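Long-range contact in geranyltranstransferase (Marinomonas sp. MED121, PDB 4F62), which probably condenses isopentenyl diphosphate with allylic diphosphates to build longer isoprenoid chains, as a putative farnesyl-diphosphate synthase: residues L52-A57 with A69-L74. Residues are numbered along the deposited sequence; the frame is centred on the assembly and turned at random.
Sequences LTYASA and ASAAAL
T53 bears directly on A71, and this pair sets the register: their CA atoms lie 5.7 Å apart where the axes of 52-57 and 69-74 approach to 9.4 Å. At 156° between their N-to-C directions, the segments run nearly antiparallel, joining helices 48-60 and 65-86, neighbours in sequence within the all-helical isoprenoid synthase fold. At chi1 -51°, T53 sets OG1 beside the backbone N and CG2 anti to that N, and the two branches divide the work. CG2 meets CB of S70 at 3.9 Å, while OG1 comes to 3.4 Å from CD1 of L74, whose side chain crosses that of T53 at a slant. That hydroxyl is hydrogen-bonded to the carbonyl of R49, one turn back, and more weakly to that of S188, so this buried group has its polar partner. Replacing T53 by alanine removes both branches, which would probably leave a gap beside CB of S70 and CD1 of L74 and deprive the R49 carbonyl of its hydroxyl partner. Next along, the Y54 ring extends toward the other helix, with CE2 and CZ both 3.8 Å from CB of A71, an oblique approach; the phenol OH is hydrogen-bonded to D68, just ahead of 69-74. With no hydrogen bond across the two segments and only 176 Å² buried, the chemistry implies that they meet by van der Waals contact alone: OG1 of T53 and OG of S70 bond to the carbonyls of R49 and L66 in their own helices, and the polar tie between the helices named here is Y54 OH to D68.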
ATOM      1  N   LEU A  52      18.903   0.486 -10.293  1.00 36.23           N
ATOM      2  CA  LEU A  52      18.343   1.200 -11.439  1.00 34.92           C
ATOM      3  C   LEU A  52      17.880   2.599 -11.052  1.00 36.30           C
ATOM      4  O   LEU A  52      18.055   3.547 -11.812  1.00 38.68           O
ATOM      5  CB  LEU A  52      17.142   0.440 -12.011  1.00 31.97           C
ATOM      6  CG  LEU A  52      17.457  -0.840 -12.787  1.00 39.95           C
ATOM      7  CD1 LEU A  52      16.155  -1.585 -13.065  1.00 38.95           C
ATOM      8  CD2 LEU A  52      18.197  -0.520 -14.092  1.00 36.09           C
ATOM      9  N   THR A  53      17.272   2.724  -9.875  1.00 32.05           N
ATOM     10  CA  THR A  53      16.764   4.015  -9.410  1.00 32.72           C
ATOM     11  C   THR A  53      17.898   5.018  -9.231  1.00 40.43           C
ATOM     12  O   THR A  53      17.831   6.158  -9.716  1.00 36.85           O
ATOM     13  CB  THR A  53      16.001   3.860  -8.086  1.00 37.25           C
ATOM     14  OG1 THR A  53      15.032   2.812  -8.232  1.00 35.64           O
ATOM     15  CG2 THR A  53      15.277   5.169  -7.702  1.00 34.32           C
ATOM     16  N   TYR A  54      18.954   4.599  -8.543  1.00 38.74           N
ATOM     17  CA  TYR A  54      20.073   5.502  -8.312  1.00 38.59           C
ATOM     18  C   TYR A  54      20.783   5.815  -9.624  1.00 37.30           C
ATOM     19  O   TYR A  54      21.269   6.935  -9.808  1.00 34.83           O
ATOM     20  CB  TYR A  54      21.070   4.900  -7.322  1.00 35.01           C
ATOM     21  CG  TYR A  54      20.572   4.836  -5.898  1.00 42.77           C
ATOM     22  CD1 TYR A  54      20.309   6.000  -5.176  1.00 41.40           C
ATOM     23  CD2 TYR A  54      20.391   3.613  -5.259  1.00 40.99           C
ATOM     24  CE1 TYR A  54      19.858   5.945  -3.856  1.00 41.38           C
ATOM     25  CE2 TYR A  54      19.944   3.548  -3.936  1.00 43.36           C
ATOM     26  CZ  TYR A  54      19.685   4.711  -3.241  1.00 40.66           C
ATOM     27  OH  TYR A  54      19.253   4.638  -1.935  1.00 39.76           O
ATOM     28  N   ALA A  55      20.863   4.823 -10.518  1.00 33.60           N
ATOM     29  CA  ALA A  55      21.565   4.998 -11.804  1.00 42.05           C
ATOM     30  C   ALA A  55      20.851   6.017 -12.684  1.00 42.11           C
ATOM     31  O   ALA A  55      21.483   6.819 -13.367  1.00 41.43           O
ATOM     32  CB  ALA A  55      21.692   3.659 -12.555  1.00 38.98           C
ATOM     33  N   SER A  56      19.525   5.984 -12.667  1.00 36.62           N
ATOM     34  CA  SER A  56      18.738   6.910 -13.476  1.00 39.44           C
ATOM     35  C   SER A  56      18.822   8.327 -12.926  1.00 39.51           C
ATOM     36  O   SER A  56      18.940   9.284 -13.691  1.00 44.89           O
ATOM     37  CB  SER A  56      17.279   6.465 -13.533  1.00 43.82           C
ATOM     38  OG  SER A  56      17.218   5.165 -14.080  1.00 58.49           O
ATOM     39  N   ALA A  57      18.758   8.462 -11.603  1.00 38.46           N
ATOM     40  CA  ALA A  57      18.934   9.775 -10.975  1.00 42.19           C
ATOM     41  C   ALA A  57      20.275  10.379 -11.381  1.00 48.77           C
ATOM     42  O   ALA A  57      20.360  11.561 -11.711  1.00 45.98           O
ATOM     43  CB  ALA A  57      18.838   9.674  -9.457  1.00 37.72           C
ATOM     44  N   ALA A  69      14.126   7.526  -1.000  1.00 32.77           N
ATOM     45  CA  ALA A  69      12.753   7.105  -0.705  1.00 35.20           C
ATOM     46  C   ALA A  69      12.189   6.195  -1.800  1.00 33.71           C
ATOM     47  O   ALA A  69      11.525   5.185  -1.521  1.00 35.89           O
ATOM     48  CB  ALA A  69      11.856   8.326  -0.497  1.00 34.00           C
ATOM     49  N   SER A  70      12.468   6.524  -3.055  1.00 34.66           N
ATOM     50  CA  SER A  70      11.981   5.687  -4.164  1.00 32.98           C
ATOM     51  C   SER A  70      12.635   4.317  -4.194  1.00 35.21           C
ATOM     52  O   SER A  70      11.957   3.284  -4.384  1.00 35.22           O
ATOM     53  CB  SER A  70      12.230   6.381  -5.507  1.00 34.66           C
ATOM     54  OG  SER A  70      11.585   7.649  -5.552  1.00 37.26           O
ATOM     55  N   ALA A  71      13.961   4.306  -4.048  1.00 36.58           N
ATOM     56  CA  ALA A  71      14.699   3.060  -4.146  1.00 36.59           C
ATOM     57  C   ALA A  71      14.215   2.149  -3.040  1.00 37.46           C
ATOM     58  O   ALA A  71      13.958   0.969  -3.267  1.00 34.83           O
ATOM     59  CB  ALA A  71      16.202   3.310  -4.015  1.00 32.17           C
ATOM     60  N   ALA A  72      14.058   2.717  -1.845  1.00 33.65           N
ATOM     61  CA  ALA A  72      13.626   1.947  -0.684  1.00 33.65           C
ATOM     62  C   ALA A  72      12.182   1.476  -0.840  1.00 33.98           C
ATOM     63  O   ALA A  72      11.862   0.339  -0.486  1.00 36.60           O
ATOM     64  CB  ALA A  72      13.774   2.784   0.588  1.00 33.49           C
ATOM     65  N   ALA A  73      11.316   2.345  -1.371  1.00 31.56           N
ATOM     66  CA  ALA A  73       9.908   1.996  -1.577  1.00 30.21           C
ATOM     67  C   ALA A  73       9.780   0.869  -2.585  1.00 31.98           C
ATOM     68  O   ALA A  73       9.018  -0.083  -2.379  1.00 35.52           O
ATOM     69  CB  ALA A  73       9.089   3.205  -2.049  1.00 27.77           C
ATOM     70  N   LEU A  74      10.518   0.986  -3.683  1.00 30.85           N
ATOM     71  CA  LEU A  74      10.499  -0.049  -4.720  1.00 32.32           C
ATOM     72  C   LEU A  74      11.002  -1.381  -4.162  1.00 36.69           C
ATOM     73  O   LEU A  74      10.446  -2.441  -4.458  1.00 40.96           O
ATOM     74  CB  LEU A  74      11.366   0.378  -5.911  1.00 35.57           C
ATOM     75  CG  LEU A  74      10.724   1.481  -6.758  1.00 40.51           C
ATOM     76  CD1 LEU A  74      11.787   2.219  -7.536  1.00 38.71           C
ATOM     77  CD2 LEU A  74       9.708   0.879  -7.708  1.00 40.76           C
TER